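Local coordinates for protein N-acyl-D-glutamate deacylase (Bordetella bronchiseptica, PDB 3GIP) that hydrolyses the amide bond of N-acyl-D-glutamate, releasing D-glutamate and a carboxylate, as a zinc-containing member of the amidohydrolase superfamily, at residues I16-G19 against T20-R24; A189-P192 against G193-Q197; F414-G418 against V419-G423. One frame throughout, in Å; residues are numbered along the deposited sequence.

Contact 1: I16-G19 against T20-R24; sequences IIDG and TGAPR
The side chains of D18 and T20 cross obliquely at the tip of the loop that joins the antiparallel strands 15-16 and 25-26, and an ST turn lies there. The carboxylate of D18 stands between its own backbone N and carbonyl carbon (chi1 59°), which brings OD1 to both the backbone N and the hydroxyl of T20. T20 N donates to D18 OD1 at 3.0 Å, from the anti side, and T20 OG1 donates to D18 OD1 at 2.6 Å from the syn side; both donors approach from the same face of the carboxylate, tilted out of its plane. T20 OG1 in turn accepts from the backbone N of A22 at 3.2 Å, which closes the ST turn. The T20 hydroxyl thus links the carboxylate to the backbone two residues further on, while the other carboxylate oxygen, OD2, makes a long, weak ion pair with R25. G19 and G21 both have positive phi, with backbone angles that would press a CB against the preceding carbonyl oxygen.

Where the limbs come together again, I17 and R24 run alongside each other and point the same way, CG1 of I17 being 3.6 Å from CB of R24. I17 CD1 lies over one face of the guanidinium, offset toward its rim, and the salt bridge from R24 NE to E398 ties the charged end to helix 397-404, on which I17 also packs. A water inside the loop donates to D18 OD1 and, at 2.7 Å, to A22 O.

Contact 2: A189-P192 against G193-Q197; sequences AYQP and GAVAQ. With ACY (acetic acid), chain C.
Y190 O and P192 O hold the chain as it folds from 189-192 into the short 3-10 segment 193-195. The peptide bond before P192 is cis, and two backbone bonds close the turn. A194 N reaches Y190 O at 2.8 Å, an i+4 to i bond that encloses the cis peptide, whereas V195 N meets P192 O at 3.0 Å, an i+3 to i bond as in a 3-10 helix. Next, A196 N bonds to G193 O, leading the chain on toward Q197 at the N-cap position of helix 198-210.

The side chains leave this turn in different directions. CB of A194 points back at the first segment and touches Y190 O at 3.4 Å. Q191, bent at chi2 (-59°), folds its chain back over the turn and crosses V195 at about a right angle. CG2 of V195 also rests against P192 O at 3.4 Å, while P192 and V195 both pack on R150 of helix 146-153.

In the TIM-barrel fold of the amidohydrolases this is the loop that follows barrel strand 183-187, and Y190 carries it to the metal site. Its ring meets that of H218, which binds zinc together with C95 and H248, and its side chain comes to about 4 Å from a zinc ion. The hydroxyl of Y190 donates at 2.6 Å to the O atom of a bound acetate, probably from the crystallisation liquor, with that oxygen at the ring edge and in the ring plane. T289 OG1 is a further hydrogen-bond partner of Y190 OH. At the other end of the loop, R220 takes A194 O and A196 O with NH1 and NH2.

Contact 3: F414-G418 against V419-G423; sequences FAERG and VLQPG
E416, third residue of the type II beta turn from F414 to R417 (phi 62°), meets Q421 through a water in the loop between helix 406-412 and strand 428-431. The water donates to E416 OE2 at 2.7 Å and to P422 O, and accepts from Q421 NE2 at 2.8 Å. Directly, OE2 of E416 and NE2 of Q421 are 4.1 Å apart. E416 is bent at chi2 (-59°), which curls its carboxylate toward the second limb, and Q421 reaches back with its chain extended beyond CG.

At the bend, V419 packs against the peptide before it, its CG1 3.0 Å from G418 O, a tight approach, and G418 has a positive phi.

The charged-group interactions of R417 lie outside the loop: it turns away from the second limb, forming a salt bridge to D427 through NH1 and a cation-pi contact with W425.

No direct hydrogen bond joins the two limbs, so their polar side chains are coupled by solvent. G423 O lies 3.5 Å from E416 OE2, two acceptors that cannot bond each other; the water donates to OE2, and R35, weakly bonded to G423 O and packed by E416, probably helps offset the carboxylate charge.

In the fold
Contacts 1, 2 and 3 follow one another along the chain without interleaving. Contacts 1 and 3 are neighbours, with centres about 13 Å apart, and join where D18 O meets L420 N at 3.0 Å, a probable hydrogen bond, and where I16 CG2 packs on L420 CD1. Residues of both also touch strand 57-64, so an early and a late part of the chain, some 400 residues apart, are joined there; contact 3 packs on strand 35-40 as well. Contact 2 lies on the opposite side of the chain's centre, its centre about 41 Å from that of contact 1 and 37 Å from that of contact 3, and reaches the zinc site through Y190.

Contact 1: I16-G19 against T20-R24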
# COMPACT_ATOMS: atom_id res chain seq x y z
N ILE A 16 -0.33 -23.93 10.64
CA ILE A 16 0.54 -22.78 10.49
C ILE A 16 1.18 -22.63 9.12
O ILE A 16 1.79 -23.56 8.60
CB ILE A 16 1.69 -22.82 11.52
CG1 ILE A 16 1.13 -22.75 12.94
CG2 ILE A 16 2.67 -21.68 11.26
CD1 ILE A 16 0.54 -21.42 13.31
N ILE A 17 1.02 -21.45 8.53
CA ILE A 17 1.68 -21.10 7.28
C ILE A 17 2.49 -19.92 7.79
O ILE A 17 1.96 -18.81 7.96
CB ILE A 17 0.68 -20.69 6.17
CG1 ILE A 17 -0.08 -21.93 5.69
CG2 ILE A 17 1.42 -20.04 5.00
CD1 ILE A 17 -0.93 -21.71 4.45
N ASP A 18 3.76 -20.17 8.07
CA ASP A 18 4.64 -19.17 8.67
C ASP A 18 5.23 -18.06 7.81
O ASP A 18 5.96 -17.22 8.32
CB ASP A 18 5.78 -19.87 9.41
CG ASP A 18 6.62 -20.75 8.51
OD1 ASP A 18 6.62 -20.53 7.28
OD2 ASP A 18 7.30 -21.67 9.04
N GLY A 19 4.91 -18.06 6.52
CA GLY A 19 5.43 -17.01 5.65
C GLY A 19 6.73 -17.34 4.93
O GLY A 19 7.16 -16.59 4.05
N THR A 20 7.36 -18.46 5.29
CA THR A 20 8.63 -18.86 4.67
C THR A 20 8.44 -19.60 3.36
O THR A 20 9.41 -19.83 2.62
CB THR A 20 9.43 -19.78 5.59
OG1 THR A 20 8.71 -21.01 5.77
CG2 THR A 20 9.66 -19.13 6.95
N GLY A 21 7.20 -19.98 3.07
CA GLY A 21 6.92 -20.72 1.85
C GLY A 21 6.88 -22.21 2.14
O GLY A 21 6.49 -23.01 1.28
N ALA A 22 7.29 -22.59 3.34
CA ALA A 22 7.29 -24.00 3.72
C ALA A 22 5.86 -24.53 3.80
O ALA A 22 4.93 -23.76 4.03
CB ALA A 22 8.00 -24.18 5.06
N PRO A 23 5.67 -25.84 3.61
CA PRO A 23 4.32 -26.42 3.67
C PRO A 23 3.63 -26.15 5.01
O PRO A 23 4.27 -26.17 6.06
CB PRO A 23 4.58 -27.91 3.45
CG PRO A 23 5.79 -27.91 2.58
CD PRO A 23 6.66 -26.86 3.22
N ARG A 24 2.32 -25.92 4.97
CA ARG A 24 1.55 -25.67 6.18
C ARG A 24 1.74 -26.84 7.14
O ARG A 24 1.84 -27.99 6.72
CB ARG A 24 0.07 -25.51 5.82
CG ARG A 24 -0.58 -26.77 5.27
CD ARG A 24 -1.93 -26.46 4.63
NE ARG A 24 -1.76 -25.71 3.39
CZ ARG A 24 -2.76 -25.22 2.67
NH1 ARG A 24 -4.02 -25.41 3.06
NH2 ARG A 24 -2.51 -24.56 1.55
O HOH W 1 4.79 -21.32 5.11

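Contact 2: A189-P192 against G193-Q197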
# COMPACT_ATOMS: atom_id res chain seq x y z
N ALA A 189 3.55 10.56 -12.39
CA ALA A 189 2.41 10.79 -13.26
C ALA A 189 1.62 12.00 -12.76
O ALA A 189 0.66 12.43 -13.40
CB ALA A 189 1.50 9.55 -13.27
N TYR A 190 2.03 12.54 -11.61
CA TYR A 190 1.34 13.67 -10.99
C TYR A 190 2.21 14.92 -10.85
O TYR A 190 3.44 14.85 -10.88
CB TYR A 190 0.87 13.32 -9.58
CG TYR A 190 -0.01 12.10 -9.48
CD1 TYR A 190 -1.20 12.02 -10.19
CD2 TYR A 190 0.33 11.05 -8.63
CE1 TYR A 190 -2.04 10.92 -10.05
CE2 TYR A 190 -0.50 9.95 -8.48
CZ TYR A 190 -1.69 9.89 -9.19
OH TYR A 190 -2.52 8.80 -9.05
N GLN A 191 1.55 16.05 -10.67
CA GLN A 191 2.25 17.31 -10.44
C GLN A 191 2.47 17.33 -8.94
O GLN A 191 1.62 16.85 -8.18
CB GLN A 191 1.38 18.49 -10.86
CG GLN A 191 1.19 18.63 -12.35
CD GLN A 191 2.51 18.79 -13.08
OE1 GLN A 191 3.31 19.67 -12.75
NE2 GLN A 191 2.74 17.95 -14.08
N PRO A 192 3.60 17.88 -8.47
CA PRO A 192 4.68 18.49 -9.25
C PRO A 192 5.82 17.51 -9.58
O PRO A 192 6.77 17.88 -10.27
CB PRO A 192 5.15 19.60 -8.33
CG PRO A 192 5.09 18.92 -6.99
CD PRO A 192 3.75 18.18 -7.04
N GLY A 193 5.71 16.28 -9.10
CA GLY A 193 6.75 15.30 -9.35
C GLY A 193 7.12 15.08 -10.81
O GLY A 193 8.28 14.84 -11.13
N ALA A 194 6.13 15.18 -11.69
CA ALA A 194 6.34 14.99 -13.12
C ALA A 194 7.38 15.94 -13.71
O ALA A 194 7.99 15.64 -14.74
CB ALA A 194 5.02 15.15 -13.85
N VAL A 195 7.58 17.08 -13.06
CA VAL A 195 8.54 18.08 -13.53
C VAL A 195 9.98 17.63 -13.33
O VAL A 195 10.89 18.08 -14.05
CB VAL A 195 8.33 19.43 -12.80
CG1 VAL A 195 9.35 20.45 -13.27
CG2 VAL A 195 6.92 19.93 -13.03
N ALA A 196 10.20 16.75 -12.37
CA ALA A 196 11.54 16.26 -12.05
C ALA A 196 12.23 15.52 -13.19
O ALA A 196 11.61 14.80 -13.96
CB ALA A 196 11.47 15.36 -10.82
N GLN A 197 13.55 15.72 -13.28
CA GLN A 197 14.37 15.07 -14.28
C GLN A 197 15.27 14.06 -13.58
O GLN A 197 15.31 14.00 -12.35
CB GLN A 197 15.21 16.10 -15.05
CG GLN A 197 14.37 17.05 -15.89
CD GLN A 197 15.21 17.91 -16.81
OE1 GLN A 197 14.68 18.69 -17.60
NE2 GLN A 197 16.53 17.78 -16.71
C ACY C . -2.64 6.22 -6.69
O ACY C . -1.95 6.99 -7.31
OXT ACY C . -2.18 5.01 -6.38
CH3 ACY C . -4.03 6.62 -6.27

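Contact 3: F414-G418 against V419-G423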
# COMPACT_ATOMS: atom_id res chain seq x y z
N PHE A 414 11.75 -4.93 7.58
CA PHE A 414 11.09 -5.09 8.86
C PHE A 414 11.64 -6.29 9.62
O PHE A 414 11.32 -7.44 9.31
CB PHE A 414 9.58 -5.27 8.69
CG PHE A 414 8.91 -4.12 8.01
CD1 PHE A 414 9.31 -2.81 8.26
CD2 PHE A 414 7.85 -4.34 7.13
CE1 PHE A 414 8.67 -1.74 7.65
CE2 PHE A 414 7.21 -3.27 6.51
CZ PHE A 414 7.62 -1.97 6.77
N ALA A 415 12.47 -6.01 10.61
CA ALA A 415 13.05 -7.07 11.42
C ALA A 415 12.01 -7.60 12.39
O ALA A 415 11.21 -6.84 12.94
CB ALA A 415 14.27 -6.55 12.18
N GLU A 416 12.03 -8.91 12.58
CA GLU A 416 11.11 -9.58 13.50
C GLU A 416 9.63 -9.45 13.15
O GLU A 416 8.78 -9.47 14.03
CB GLU A 416 11.36 -9.09 14.93
CG GLU A 416 12.79 -9.32 15.39
CD GLU A 416 13.18 -10.79 15.36
OE1 GLU A 416 14.40 -11.08 15.41
OE2 GLU A 416 12.28 -11.65 15.30
N ARG A 417 9.34 -9.32 11.86
CA ARG A 417 7.96 -9.23 11.38
C ARG A 417 7.82 -9.96 10.06
O ARG A 417 8.81 -10.18 9.36
CB ARG A 417 7.53 -7.78 11.20
CG ARG A 417 7.29 -7.04 12.49
CD ARG A 417 6.71 -5.66 12.25
NE ARG A 417 6.87 -4.84 13.45
CZ ARG A 417 6.13 -4.96 14.55
NH1 ARG A 417 5.15 -5.85 14.60
NH2 ARG A 417 6.40 -4.20 15.60
N GLY A 418 6.59 -10.33 9.73
CA GLY A 418 6.34 -11.01 8.47
C GLY A 418 6.57 -12.51 8.48
O GLY A 418 6.47 -13.16 7.44
N VAL A 419 6.88 -13.07 9.64
CA VAL A 419 7.11 -14.50 9.76
C VAL A 419 6.68 -15.01 11.13
O VAL A 419 6.79 -14.30 12.13
CB VAL A 419 8.61 -14.86 9.58
CG1 VAL A 419 9.05 -14.61 8.15
CG2 VAL A 419 9.45 -14.05 10.56
N LEU A 420 6.16 -16.23 11.17
CA LEU A 420 5.76 -16.81 12.44
C LEU A 420 6.90 -17.69 12.92
O LEU A 420 7.02 -18.85 12.52
CB LEU A 420 4.48 -17.64 12.29
CG LEU A 420 3.20 -16.88 11.91
CD1 LEU A 420 2.02 -17.84 11.97
CD2 LEU A 420 2.96 -15.71 12.87
N GLN A 421 7.76 -17.11 13.76
CA GLN A 421 8.90 -17.82 14.34
C GLN A 421 9.08 -17.27 15.75
O GLN A 421 8.73 -16.12 16.02
CB GLN A 421 10.16 -17.58 13.51
CG GLN A 421 10.50 -16.11 13.28
CD GLN A 421 11.76 -15.91 12.46
OE1 GLN A 421 11.97 -16.57 11.44
NE2 GLN A 421 12.61 -14.97 12.90
N PRO A 422 9.62 -18.08 16.67
CA PRO A 422 9.81 -17.57 18.03
C PRO A 422 10.65 -16.30 18.05
O PRO A 422 11.65 -16.19 17.33
CB PRO A 422 10.51 -18.73 18.74
CG PRO A 422 9.97 -19.94 18.01
CD PRO A 422 10.03 -19.49 16.57
N GLY A 423 10.24 -15.33 18.86
CA GLY A 423 10.98 -14.08 18.96
C GLY A 423 10.46 -12.94 18.12
O GLY A 423 10.68 -11.77 18.44
O HOH W 2 12.73 -14.26 15.56